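Local coordinates for mariner Mos1 transposase (Drosophila mauritiana, PDB 4MDB), which cuts the Mos1 transposon out of DNA and inserts it at a new site, using divalent metal ions such as magnesium or manganese, at residues A[9-14]-A[152-157]; A[75-80]-A[200-205]; A[163-168]-A[206-211]. The protein carries 1 engineered substitution. All coordinates share one frame; numbering follows the deposited sequence.

Contact 1: A[9-14]-A[152-157]; sequences MERRKN and PHAAYS. With RLT (N-(4-fluorobenzyl)-5-hydroxy-1-methyl-2-(1-methyl-1-{[(5-methyl-1,3,4-oxadiazol-2-yl)carbonyl]amino}ethyl)-6-oxo-1,6-di hydropyrimidine-4-carboxamide), chain B.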
loop_
_atom_site.group_PDB
_atom_site.type_symbol
_atom_site.label_atom_id
_atom_site.label_comp_id
_atom_site.label_asym_id
_atom_site.label_seq_id
_atom_site.Cartn_x
_atom_site.Cartn_y
_atom_site.Cartn_z
ATOM N N MET A 9 20.284 5.015 -1.718
ATOM C CA MET A 9 19.942 6.408 -2.102
ATOM C C MET A 9 19.922 6.492 -3.607
ATOM O O MET A 9 19.077 7.196 -4.194
ATOM C CB MET A 9 20.939 7.405 -1.482
ATOM C CG MET A 9 20.833 7.548 0.019
ATOM S SD MET A 9 21.958 8.812 0.666
ATOM C CE MET A 9 23.503 7.935 0.694
ATOM N N GLU A 10 20.775 5.750 -4.292
ATOM C CA GLU A 10 20.822 5.803 -5.759
ATOM C C GLU A 10 19.508 5.199 -6.324
ATOM O O GLU A 10 18.901 5.796 -7.231
ATOM C CB GLU A 10 22.071 5.095 -6.239
ATOM C CG GLU A 10 22.155 4.386 -7.549
ATOM C CD GLU A 10 23.453 3.544 -7.585
ATOM O OE1 GLU A 10 23.392 2.312 -7.376
ATOM O OE2 GLU A 10 24.564 4.109 -7.709
ATOM N N ARG A 11 19.100 4.072 -5.754
ATOM C CA ARG A 11 17.851 3.365 -6.204
ATOM C C ARG A 11 16.628 4.265 -5.971
ATOM O O ARG A 11 15.767 4.467 -6.897
ATOM C CB ARG A 11 17.670 2.041 -5.497
ATOM C CG ARG A 11 16.443 1.233 -6.024
ATOM C CD ARG A 11 16.755 -0.256 -6.098
ATOM N NE ARG A 11 15.570 -1.130 -6.274
ATOM C CZ ARG A 11 15.045 -1.951 -5.356
ATOM N NH1 ARG A 11 15.535 -2.026 -4.108
ATOM N NH2 ARG A 11 13.985 -2.682 -5.687
ATOM N N ARG A 12 16.594 4.901 -4.813
ATOM C CA ARG A 12 15.488 5.859 -4.477
ATOM C C ARG A 12 15.470 6.984 -5.474
ATOM O O ARG A 12 14.457 7.295 -6.086
ATOM C CB ARG A 12 15.566 6.455 -3.063
ATOM C CG ARG A 12 15.145 5.491 -1.954
ATOM C CD ARG A 12 15.644 5.842 -0.595
ATOM N NE ARG A 12 15.234 7.176 -0.228
ATOM C CZ ARG A 12 14.073 7.513 0.322
ATOM N NH1 ARG A 12 13.125 6.568 0.510
ATOM N NH2 ARG A 12 13.795 8.769 0.574
ATOM N N LYS A 13 16.641 7.620 -5.720
ATOM C CA LYS A 13 16.620 8.776 -6.623
ATOM C C LYS A 13 16.245 8.378 -8.004
ATOM O O LYS A 13 15.429 9.045 -8.663
ATOM C CB LYS A 13 18.003 9.539 -6.629
ATOM C CG LYS A 13 17.984 10.832 -7.313
ATOM C CD LYS A 13 19.403 11.349 -7.511
ATOM C CE LYS A 13 19.283 12.721 -8.075
ATOM N NZ LYS A 13 20.592 13.268 -8.584
ATOM N N ASN A 14 16.807 7.283 -8.460
ATOM C CA ASN A 14 16.591 6.823 -9.834
ATOM C C ASN A 14 15.092 6.433 -10.059
ATOM O O ASN A 14 14.491 6.811 -11.077
ATOM C CB ASN A 14 17.443 5.607 -10.152
ATOM C CG ASN A 14 18.917 5.970 -10.351
ATOM O OD1 ASN A 14 19.262 7.168 -10.476
ATOM N ND2 ASN A 14 19.787 4.947 -10.411
ATOM N N PRO A 152 7.810 0.357 -9.895
ATOM C CA PRO A 152 9.064 0.244 -9.185
ATOM C C PRO A 152 8.940 0.880 -7.810
ATOM O O PRO A 152 8.203 1.838 -7.660
ATOM C CB PRO A 152 10.026 1.075 -10.019
ATOM C CG PRO A 152 9.253 1.811 -10.952
ATOM C CD PRO A 152 7.892 1.164 -11.104
ATOM N N HIS A 153 9.593 0.281 -6.857
ATOM C CA HIS A 153 9.621 0.793 -5.515
ATOM C C HIS A 153 10.937 0.393 -4.937
ATOM O O HIS A 153 11.279 -0.762 -4.910
ATOM C CB HIS A 153 8.496 0.221 -4.685
ATOM C CG HIS A 153 8.336 0.861 -3.351
ATOM N ND1 HIS A 153 7.803 2.106 -3.195
ATOM C CD2 HIS A 153 8.611 0.419 -2.105
ATOM C CE1 HIS A 153 7.798 2.437 -1.925
ATOM N NE2 HIS A 153 8.258 1.406 -1.236
ATOM N N ALA A 154 11.652 1.395 -4.447
ATOM C CA ALA A 154 12.914 1.200 -3.739
ATOM C C ALA A 154 12.790 0.681 -2.323
ATOM O O ALA A 154 11.938 1.077 -1.526
ATOM C CB ALA A 154 13.653 2.529 -3.725
ATOM N N ALA A 155 13.736 -0.161 -1.948
ATOM C CA ALA A 155 13.926 -0.543 -0.552
ATOM C C ALA A 155 14.027 0.605 0.478
ATOM O O ALA A 155 14.489 1.701 0.135
ATOM C CB ALA A 155 15.148 -1.444 -0.516
ATOM N N TYR A 156 13.561 0.364 1.698
ATOM C CA TYR A 156 13.569 1.295 2.801
ATOM C C TYR A 156 12.910 2.614 2.426
ATOM O O TYR A 156 13.370 3.680 2.849
ATOM C CB TYR A 156 15.013 1.558 3.289
ATOM C CG TYR A 156 15.596 0.370 3.979
ATOM C CD1 TYR A 156 15.373 0.167 5.339
ATOM C CD2 TYR A 156 16.335 -0.561 3.277
ATOM C CE1 TYR A 156 15.904 -0.945 5.984
ATOM C CE2 TYR A 156 16.871 -1.671 3.902
ATOM C CZ TYR A 156 16.650 -1.861 5.250
ATOM O OH TYR A 156 17.175 -2.968 5.866
ATOM N N SER A 157 11.792 2.553 1.664
ATOM C CA SER A 157 11.147 3.803 1.244
ATOM C C SER A 157 9.666 3.939 1.694
ATOM O O SER A 157 8.798 4.148 0.900
ATOM C CB SER A 157 11.283 3.923 -0.239
ATOM O OG SER A 157 12.676 3.957 -0.689
HETATM C CAA RLT B . 14.495 -3.404 2.297
HETATM C CAB RLT B . 8.306 1.184 8.189
HETATM C CAC RLT B . 11.264 0.684 7.591
HETATM C CAD RLT B . 10.374 -1.213 9.372
HETATM O OAE RLT B . 7.396 -3.903 4.527
HETATM O OAF RLT B . 11.638 -0.890 5.050
HETATM O OAG RLT B . 6.307 0.542 6.859
HETATM O OAH RLT B . 6.016 -1.546 5.221
HETATM F FAI RLT B . 13.275 -5.084 0.572
HETATM C CAJ RLT B . 11.248 -4.424 1.659
HETATM C CAK RLT B . 12.599 -6.147 2.614
HETATM C CAL RLT B . 10.338 -4.551 2.728
HETATM C CAM RLT B . 11.699 -6.281 3.681
HETATM C CAN RLT B . 9.626 -5.654 4.936
HETATM N NAO RLT B . 14.355 -4.338 4.779
HETATM N NAP RLT B . 13.616 -3.823 5.878
HETATM N NAQ RLT B . 9.521 -2.050 6.509
HETATM N NAR RLT B . 9.445 -4.309 5.497
HETATM N NAS RLT B . 11.736 -1.726 7.231
HETATM O OAT RLT B . 13.242 -2.518 4.062
HETATM C CAU RLT B . 8.371 -3.547 5.131
HETATM C CAV RLT B . 12.029 -1.707 5.901
HETATM C CAW RLT B . 14.087 -3.511 3.735
HETATM C CAX RLT B . 12.391 -5.226 1.599
HETATM C CAY RLT B . 10.558 -5.497 3.756
HETATM C CAZ RLT B . 7.170 -1.473 5.899
HETATM C CBA RLT B . 12.951 -2.747 5.379
HETATM C CBB RLT B . 8.356 -2.303 5.797
HETATM C CBC RLT B . 9.612 -0.938 7.283
HETATM C CBD RLT B . 7.268 -0.270 6.688
HETATM N NBE RLT B . 8.470 -0.070 7.388
HETATM C CBF RLT B . 11.027 -0.757 8.038
#
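At the drug-binding edge of the catalytic domain, Arg11 and Arg12 of helix 6-25 pack against the loop 152-157, whose Ala155 and Tyr156 line the raltegravir (RLT) pocket. Arg12 reaches the loop through its guanidinium. CG stays beside the backbone N, and a bend at chi3 (56°) brings NH1 to Ser157 OG, 2.9 Å away, in a weak hydrogen bond bent to 149°. The hydroxyl sits at the edge of the guanidinium, near its plane. The stronger partner of NH1 is Asp159, in a salt bridge, while NE and NH2 donate to the carbonyls of Gly221 and Lys222, so the C-terminal tail helps fix the orientation of the group. Arg11 instead runs alongside the loop: its CG lies 3.8 Å from Ala154 CB, and Ala154 CA comes over one guanidinium face, 4.1 Å above the plane. Its NH2 is 3.4 Å from His153 O, but the angle is too poor for a hydrogen bond. Beyond the loop backbone, Tyr156 presents one ring face to the drug's oxadiazole, whose OAT lies 3.4 Å above the plane and over the ring centre, and the methyl CAA of raltegravir is 3.5 Å from Ala155 CB. One wall of the inhibitor pocket is thus a loop packed on a helix, beside the active site of an RNase H-like, DDD-type transposase.

Contact 2: A[75-80]-A[200-205]; sequences VWWDQS and EFYWRG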
loop_
_atom_site.group_PDB
_atom_site.type_symbol
_atom_site.label_atom_id
_atom_site.label_comp_id
_atom_site.label_asym_id
_atom_site.label_seq_id
_atom_site.Cartn_x
_atom_site.Cartn_y
_atom_site.Cartn_z
ATOM N N VAL A 75 -3.877 -4.407 3.820
ATOM C CA VAL A 75 -4.948 -3.597 3.233
ATOM C C VAL A 75 -4.494 -3.037 1.902
ATOM O O VAL A 75 -3.340 -2.653 1.726
ATOM C CB VAL A 75 -5.360 -2.452 4.225
ATOM C CG1 VAL A 75 -4.146 -1.606 4.625
ATOM C CG2 VAL A 75 -6.369 -1.503 3.651
ATOM N N TRP A 76 -5.470 -2.851 1.039
ATOM C CA TRP A 76 -5.280 -2.312 -0.317
ATOM C C TRP A 76 -6.323 -1.243 -0.583
ATOM O O TRP A 76 -7.462 -1.405 -0.214
ATOM C CB TRP A 76 -5.317 -3.371 -1.410
ATOM C CG TRP A 76 -4.309 -4.433 -1.254
ATOM C CD1 TRP A 76 -3.054 -4.451 -1.801
ATOM C CD2 TRP A 76 -4.370 -5.584 -0.392
ATOM N NE1 TRP A 76 -2.351 -5.562 -1.387
ATOM C CE2 TRP A 76 -3.170 -6.285 -0.552
ATOM C CE3 TRP A 76 -5.384 -6.141 0.431
ATOM C CZ2 TRP A 76 -2.896 -7.467 0.152
ATOM C CZ3 TRP A 76 -5.100 -7.303 1.139
ATOM C CH2 TRP A 76 -3.878 -7.939 0.975
ATOM N N TRP A 77 -5.901 -0.173 -1.254
ATOM C CA TRP A 77 -6.717 1.020 -1.410
ATOM C C TRP A 77 -6.318 1.847 -2.591
ATOM O O TRP A 77 -5.250 1.638 -3.157
ATOM C CB TRP A 77 -6.730 1.839 -0.152
ATOM C CG TRP A 77 -5.362 2.366 0.289
ATOM C CD1 TRP A 77 -4.364 1.633 0.833
ATOM C CD2 TRP A 77 -4.876 3.717 0.213
ATOM N NE1 TRP A 77 -3.288 2.445 1.130
ATOM C CE2 TRP A 77 -3.580 3.730 0.788
ATOM C CE3 TRP A 77 -5.413 4.914 -0.224
ATOM C CZ2 TRP A 77 -2.813 4.916 0.866
ATOM C CZ3 TRP A 77 -4.703 6.073 -0.096
ATOM C CH2 TRP A 77 -3.399 6.080 0.444
ATOM N N ASP A 78 -7.189 2.769 -2.998
ATOM C CA ASP A 78 -6.907 3.704 -4.047
ATOM C C ASP A 78 -7.493 5.063 -3.704
ATOM O O ASP A 78 -7.849 5.315 -2.559
ATOM C CB ASP A 78 -7.352 3.124 -5.390
ATOM C CG ASP A 78 -8.916 3.105 -5.543
ATOM O OD1 ASP A 78 -9.598 3.550 -4.621
ATOM O OD2 ASP A 78 -9.391 2.819 -6.666
ATOM N N GLN A 79 -7.550 5.972 -4.674
ATOM C CA GLN A 79 -7.898 7.331 -4.373
ATOM C C GLN A 79 -9.374 7.430 -3.999
ATOM O O GLN A 79 -9.764 8.505 -3.521
ATOM C CB GLN A 79 -7.616 8.237 -5.585
ATOM C CG GLN A 79 -8.429 7.877 -6.772
ATOM C CD GLN A 79 -8.305 8.920 -7.852
ATOM O OE1 GLN A 79 -7.201 9.241 -8.268
ATOM N NE2 GLN A 79 -9.429 9.427 -8.330
ATOM N N SER A 80 -10.145 6.355 -4.143
ATOM C CA SER A 80 -11.583 6.338 -3.842
ATOM C C SER A 80 -11.895 5.715 -2.496
ATOM O O SER A 80 -13.038 5.762 -2.061
ATOM C CB SER A 80 -12.336 5.622 -4.936
ATOM O OG SER A 80 -12.169 6.363 -6.158
ATOM N N GLU A 200 -11.986 12.367 0.053
ATOM C CA GLU A 200 -10.910 13.324 -0.139
ATOM C C GLU A 200 -9.608 12.912 0.592
ATOM O O GLU A 200 -8.509 13.201 0.117
ATOM C CB GLU A 200 -11.396 14.697 0.355
ATOM C CG GLU A 200 -12.538 15.328 -0.475
ATOM C CD GLU A 200 -13.997 14.693 -0.376
ATOM O OE1 GLU A 200 -14.750 14.809 -1.332
ATOM O OE2 GLU A 200 -14.450 14.100 0.616
ATOM N N PHE A 201 -9.732 12.266 1.742
ATOM C CA PHE A 201 -8.561 11.804 2.489
ATOM C C PHE A 201 -7.784 10.772 1.667
ATOM O O PHE A 201 -6.539 10.803 1.656
ATOM C CB PHE A 201 -9.068 11.127 3.756
ATOM C CG PHE A 201 -8.046 10.336 4.497
ATOM C CD1 PHE A 201 -7.197 10.937 5.412
ATOM C CD2 PHE A 201 -7.894 8.969 4.255
ATOM C CE1 PHE A 201 -6.292 10.158 6.120
ATOM C CE2 PHE A 201 -6.982 8.220 4.946
ATOM C CZ PHE A 201 -6.144 8.831 5.839
ATOM N N TYR A 202 -8.506 9.863 1.005
ATOM C CA TYR A 202 -7.863 8.818 0.189
ATOM C C TYR A 202 -7.224 9.426 -1.042
ATOM O O TYR A 202 -6.058 9.117 -1.405
ATOM C CB TYR A 202 -8.852 7.713 -0.161
ATOM C CG TYR A 202 -9.296 6.967 1.057
ATOM C CD1 TYR A 202 -8.459 6.056 1.679
ATOM C CD2 TYR A 202 -10.549 7.197 1.647
ATOM C CE1 TYR A 202 -8.825 5.363 2.814
ATOM C CE2 TYR A 202 -10.927 6.472 2.769
ATOM C CZ TYR A 202 -10.089 5.560 3.360
ATOM O OH TYR A 202 -10.510 4.825 4.502
ATOM N N TRP A 203 -7.980 10.353 -1.671
ATOM C CA TRP A 203 -7.482 11.059 -2.837
ATOM C C TRP A 203 -6.164 11.812 -2.507
ATOM O O TRP A 203 -5.193 11.669 -3.231
ATOM C CB TRP A 203 -8.543 12.000 -3.399
ATOM C CG TRP A 203 -8.240 12.630 -4.707
ATOM C CD1 TRP A 203 -8.547 12.124 -5.934
ATOM C CD2 TRP A 203 -7.514 13.792 -4.924
ATOM N NE1 TRP A 203 -8.073 12.949 -6.928
ATOM C CE2 TRP A 203 -7.403 13.974 -6.332
ATOM C CE3 TRP A 203 -6.936 14.713 -4.089
ATOM C CZ2 TRP A 203 -6.748 15.064 -6.877
ATOM C CZ3 TRP A 203 -6.262 15.844 -4.687
ATOM C CH2 TRP A 203 -6.154 15.957 -6.004
ATOM N N ARG A 204 -6.161 12.556 -1.437
ATOM C CA ARG A 204 -4.949 13.294 -1.050
ATOM C C ARG A 204 -3.733 12.375 -0.851
ATOM O O ARG A 204 -2.605 12.683 -1.271
ATOM C CB ARG A 204 -5.221 14.165 0.175
ATOM C CG ARG A 204 -6.092 15.399 -0.104
ATOM C CD ARG A 204 -6.111 16.336 1.130
ATOM N NE ARG A 204 -6.916 15.755 2.184
ATOM C CZ ARG A 204 -8.214 16.008 2.374
ATOM N NH1 ARG A 204 -8.863 16.881 1.594
ATOM N NH2 ARG A 204 -8.865 15.390 3.369
ATOM N N GLY A 205 -3.931 11.245 -0.198
ATOM C CA GLY A 205 -2.836 10.369 0.073
ATOM C C GLY A 205 -2.135 9.875 -1.174
ATOM O O GLY A 205 -0.912 9.821 -1.248
#
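The Trp77 indole meets helix 199-207 with its edge: Tyr202 O lies in the indole plane, 3.6 Å from Trp77 CZ3, and Gly205 C comes up near the same plane. The Tyr202 ring receives Trp77 CE3 at its own edge, 3.8 Å from Tyr202 CD1, while one of its faces is covered by the neighbouring Phe201, whose CD2 stands over the ring centre. Trp203, farther out, has the Gln79 amide at its edge; NE2 is 3.7 Å from Trp203 CD1, with the amide and indole planes 70° apart, and the ring of His207 stacks with the same indole. In this RNase H-like fold, strand 69-78 lies between strands 32-42 and 81-87 of the central sheet, and helix 199-207 passes across its end at 90°, with the segment axes 8.9 Å apart. No hydrogen bond joins the two segments; they are held by van der Waals packing of rings, carbonyls and the Gln79 amide, and Gln79 O, though near Trp203 N, has a poor angle for one. Trp77 owes its place to a chi1 of 62°, which sets CG between the backbone N and the carbonyl carbon and brings the six-membered side of the indole against Tyr202. Polar ends are satisfied outside the pair: Trp77 NE1 by Ser163 OG, Tyr202 OH by Phe194 O, and Gln79 OE1 by His207 NE2. Tyr202 CB packs against the end of the strand, 3.5 Å from Asp78 O. There the chain turns toward strand 81-87, and Asp78, salt-bridged through OD2 to Arg114, forms an Asx turn in which OD1 accepts from Ser80 N at 2.9 Å, the N-H meeting it from above the carboxylate plane.

Contact 3: A[163-168]-A[206-211]; sequences SDYHLF and IHKLPE. With MG (magnesium ion), chain C; RLT (N-(4-fluorobenzyl)-5-hydroxy-1-methyl-2-(1-methyl-1-{[(5-methyl-1,3,4-oxadiazol-2-yl)carbonyl]amino}ethyl)-6-oxo-1,6-di hydropyrimidine-4-carboxamide), chain B.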
loop_
_atom_site.group_PDB
_atom_site.type_symbol
_atom_site.label_atom_id
_atom_site.label_comp_id
_atom_site.label_asym_id
_atom_site.label_seq_id
_atom_site.Cartn_x
_atom_site.Cartn_y
_atom_site.Cartn_z
ATOM N N SER A 163 0.577 3.905 1.756
ATOM C CA SER A 163 0.073 3.195 2.915
ATOM C C SER A 163 0.821 3.584 4.166
ATOM O O SER A 163 0.180 3.704 5.230
ATOM C CB SER A 163 0.118 1.694 2.746
ATOM O OG SER A 163 -0.634 1.221 1.598
ATOM N N ASP A 164 2.136 3.814 4.024
ATOM C CA ASP A 164 2.940 4.231 5.199
ATOM C C ASP A 164 2.865 5.721 5.497
ATOM O O ASP A 164 2.525 6.088 6.626
ATOM C CB ASP A 164 4.375 3.745 4.978
ATOM C CG ASP A 164 4.464 2.221 5.178
ATOM O OD1 ASP A 164 3.842 1.710 6.164
ATOM O OD2 ASP A 164 5.089 1.526 4.412
ATOM N N TYR A 165 3.147 6.583 4.545
ATOM C CA TYR A 165 3.170 8.012 4.894
ATOM C C TYR A 165 1.835 8.697 5.059
ATOM O O TYR A 165 1.763 9.743 5.720
ATOM C CB TYR A 165 3.984 8.788 3.855
ATOM C CG TYR A 165 3.382 8.933 2.439
ATOM C CD1 TYR A 165 2.290 9.747 2.191
ATOM C CD2 TYR A 165 3.932 8.269 1.350
ATOM C CE1 TYR A 165 1.747 9.879 0.940
ATOM C CE2 TYR A 165 3.426 8.422 0.089
ATOM C CZ TYR A 165 2.315 9.214 -0.145
ATOM O OH TYR A 165 1.725 9.427 -1.394
ATOM N N HIS A 166 0.768 8.081 4.553
ATOM C CA HIS A 166 -0.565 8.584 4.663
ATOM C C HIS A 166 -1.494 7.727 5.504
ATOM O O HIS A 166 -1.953 8.169 6.537
ATOM C CB HIS A 166 -1.144 8.842 3.277
ATOM C CG HIS A 166 -2.387 9.630 3.286
ATOM N ND1 HIS A 166 -2.410 10.983 3.485
ATOM C CD2 HIS A 166 -3.690 9.246 3.151
ATOM C CE1 HIS A 166 -3.653 11.426 3.423
ATOM N NE2 HIS A 166 -4.453 10.389 3.277
ATOM N N LEU A 167 -1.804 6.522 5.066
ATOM C CA LEU A 167 -2.870 5.732 5.663
ATOM C C LEU A 167 -2.520 5.293 7.073
ATOM O O LEU A 167 -3.279 5.598 8.036
ATOM C CB LEU A 167 -3.187 4.518 4.780
ATOM C CG LEU A 167 -4.336 3.664 5.353
ATOM C CD1 LEU A 167 -5.626 4.413 5.192
ATOM C CD2 LEU A 167 -4.445 2.360 4.605
ATOM N N PHE A 168 -1.408 4.613 7.225
ATOM C CA PHE A 168 -0.975 4.066 8.553
ATOM C C PHE A 168 -0.459 5.198 9.449
ATOM O O PHE A 168 -0.581 5.087 10.657
ATOM C CB PHE A 168 0.088 3.046 8.390
ATOM C CG PHE A 168 -0.361 1.741 7.744
ATOM C CD1 PHE A 168 -1.736 1.300 7.750
ATOM C CD2 PHE A 168 0.544 0.975 7.108
ATOM C CE1 PHE A 168 -2.073 0.126 7.158
ATOM C CE2 PHE A 168 0.204 -0.197 6.490
ATOM C CZ PHE A 168 -1.145 -0.650 6.535
ATOM N N ILE A 206 -2.912 9.581 -2.203
ATOM C CA ILE A 206 -2.371 9.109 -3.461
ATOM C C ILE A 206 -1.764 10.306 -4.218
ATOM O O ILE A 206 -0.686 10.204 -4.831
ATOM C CB ILE A 206 -3.473 8.471 -4.341
ATOM C CG1 ILE A 206 -4.053 7.156 -3.706
ATOM C CG2 ILE A 206 -3.028 8.146 -5.762
ATOM C CD1 ILE A 206 -3.044 6.044 -3.481
ATOM N N HIS A 207 -2.464 11.430 -4.244
ATOM C CA HIS A 207 -1.959 12.583 -5.040
ATOM C C HIS A 207 -0.814 13.386 -4.376
ATOM O O HIS A 207 -0.253 14.301 -5.001
ATOM C CB HIS A 207 -3.180 13.422 -5.492
ATOM C CG HIS A 207 -3.992 12.717 -6.537
ATOM N ND1 HIS A 207 -3.903 13.001 -7.874
ATOM C CD2 HIS A 207 -4.870 11.687 -6.445
ATOM C CE1 HIS A 207 -4.693 12.214 -8.561
ATOM N NE2 HIS A 207 -5.292 11.397 -7.714
ATOM N N LYS A 208 -0.396 13.012 -3.182
ATOM C CA LYS A 208 0.830 13.457 -2.569
ATOM C C LYS A 208 2.068 12.861 -3.272
ATOM O O LYS A 208 3.159 13.277 -2.957
ATOM C CB LYS A 208 0.851 13.043 -1.069
ATOM C CG LYS A 208 0.410 14.084 -0.022
ATOM C CD LYS A 208 0.067 13.322 1.249
ATOM C CE LYS A 208 -0.158 14.150 2.514
ATOM N NZ LYS A 208 -0.269 13.217 3.697
ATOM N N LEU A 209 1.893 11.852 -4.121
ATOM C CA LEU A 209 3.069 11.090 -4.654
ATOM C C LEU A 209 4.057 12.008 -5.405
ATOM O O LEU A 209 5.252 11.990 -5.148
ATOM C CB LEU A 209 2.705 9.864 -5.498
ATOM C CG LEU A 209 2.284 8.622 -4.692
ATOM C CD1 LEU A 209 1.569 7.583 -5.557
ATOM C CD2 LEU A 209 3.539 7.995 -4.054
ATOM N N PRO A 210 3.564 12.814 -6.327
ATOM C CA PRO A 210 4.533 13.568 -7.096
ATOM C C PRO A 210 5.357 14.567 -6.325
ATOM O O PRO A 210 6.559 14.705 -6.635
ATOM C CB PRO A 210 3.668 14.293 -8.135
ATOM C CG PRO A 210 2.428 13.537 -8.236
ATOM C CD PRO A 210 2.212 13.012 -6.824
ATOM N N GLU A 211 4.795 15.184 -5.276
ATOM C CA GLU A 211 5.509 16.120 -4.442
ATOM C C GLU A 211 6.589 15.322 -3.660
ATOM O O GLU A 211 7.736 15.800 -3.520
ATOM C CB GLU A 211 4.544 16.853 -3.504
ATOM C CG GLU A 211 5.160 17.243 -2.165
ATOM C CD GLU A 211 4.205 18.025 -1.280
ATOM O OE1 GLU A 211 4.594 19.170 -0.918
ATOM O OE2 GLU A 211 3.103 17.501 -0.929
HETATM MG MG MG C . 4.612 -0.188 5.826
HETATM C CAA RLT B . 14.495 -3.404 2.297
HETATM C CAB RLT B . 8.306 1.184 8.189
HETATM C CAC RLT B . 11.264 0.684 7.591
HETATM C CAD RLT B . 10.374 -1.213 9.372
HETATM O OAE RLT B . 7.396 -3.903 4.527
HETATM O OAF RLT B . 11.638 -0.890 5.050
HETATM O OAG RLT B . 6.307 0.542 6.859
HETATM O OAH RLT B . 6.016 -1.546 5.221
HETATM F FAI RLT B . 13.275 -5.084 0.572
HETATM C CAJ RLT B . 11.248 -4.424 1.659
HETATM C CAK RLT B . 12.599 -6.147 2.614
HETATM C CAL RLT B . 10.338 -4.551 2.728
HETATM C CAM RLT B . 11.699 -6.281 3.681
HETATM C CAN RLT B . 9.626 -5.654 4.936
HETATM N NAO RLT B . 14.355 -4.338 4.779
HETATM N NAP RLT B . 13.616 -3.823 5.878
HETATM N NAQ RLT B . 9.521 -2.050 6.509
HETATM N NAR RLT B . 9.445 -4.309 5.497
HETATM N NAS RLT B . 11.736 -1.726 7.231
HETATM O OAT RLT B . 13.242 -2.518 4.062
HETATM C CAU RLT B . 8.371 -3.547 5.131
HETATM C CAV RLT B . 12.029 -1.707 5.901
HETATM C CAW RLT B . 14.087 -3.511 3.735
HETATM C CAX RLT B . 12.391 -5.226 1.599
HETATM C CAY RLT B . 10.558 -5.497 3.756
HETATM C CAZ RLT B . 7.170 -1.473 5.899
HETATM C CBA RLT B . 12.951 -2.747 5.379
HETATM C CBB RLT B . 8.356 -2.303 5.797
HETATM C CBC RLT B . 9.612 -0.938 7.283
HETATM C CBD RLT B . 7.268 -0.270 6.688
HETATM N NBE RLT B . 8.470 -0.070 7.388
HETATM C CBF RLT B . 11.027 -0.757 8.038
HETATM O O HOH W 1 3.872 -1.121 7.490
#
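Lys208 NZ donates to His166 ND1 over 3.1 Å, arriving almost exactly in the imidazole plane, 4° out of it. The extended lysine chain crosses the histidine at about a right angle and on its way slides past Tyr165 in the opposite direction, Lys208 CD coming 3.8 Å from Tyr165 CE1. Leu209 crosses the tyrosine at about a right angle too; its CG is 3.4 Å from Tyr165 OH, and its CD2 sits at the ring edge, near the plane. The phenol oxygen has its polar partner outside the pair, in a hydrogen bond with Gly205 O, and the ring also makes a cation-pi contact with Arg212. The two faces of this packing are helix 162-175 and the junction between helices 199-207 and 209-218, within the RNase H-like catalytic domain. Helix 162-175 widens here into a pi-type turn, closed by Phe168 N to Ser163 O at 2.7 Å. The same turn carries Asp164, the third aspartate of the DDD motif, whose carboxylate grips a magnesium ion with both oxygens, OD1 at 2.1 Å and OD2 at 2.3 Å from the metal. Raltegravir (RLT) adds OAG and OAH to this ion, a water supplies another ligand, and Asp36 completes the shell. Farther back, the His166 ring meets that of Phe201 with planes about 40° apart, and the side chains of Ser163 and Phe168 touch Asp36 on strand 32-42.

Contact 3 is the buried one of the set; contacts 1 and 2 are only partly buried, and contact 1 lies farthest from the centre of the chain. Contacts 2 and 3 share helix 199-207 and touch directly through hydrogen bonds between their segments, their centres about 9 Å apart. Contact 1 touches neither, but it and contact 3 both reach raltegravir, one by van der Waals packing of Ala155 and Tyr156, the other through a magnesium ion held by Asp164. Chemistry follows position: arginines pack on a loop at the pocket rim, with one weak hydrogen bond; aromatic edges and carbonyls join sheet to helix; and a lysine-histidine hydrogen bond joins helix 162-175 to the junction between two others, near the metal site.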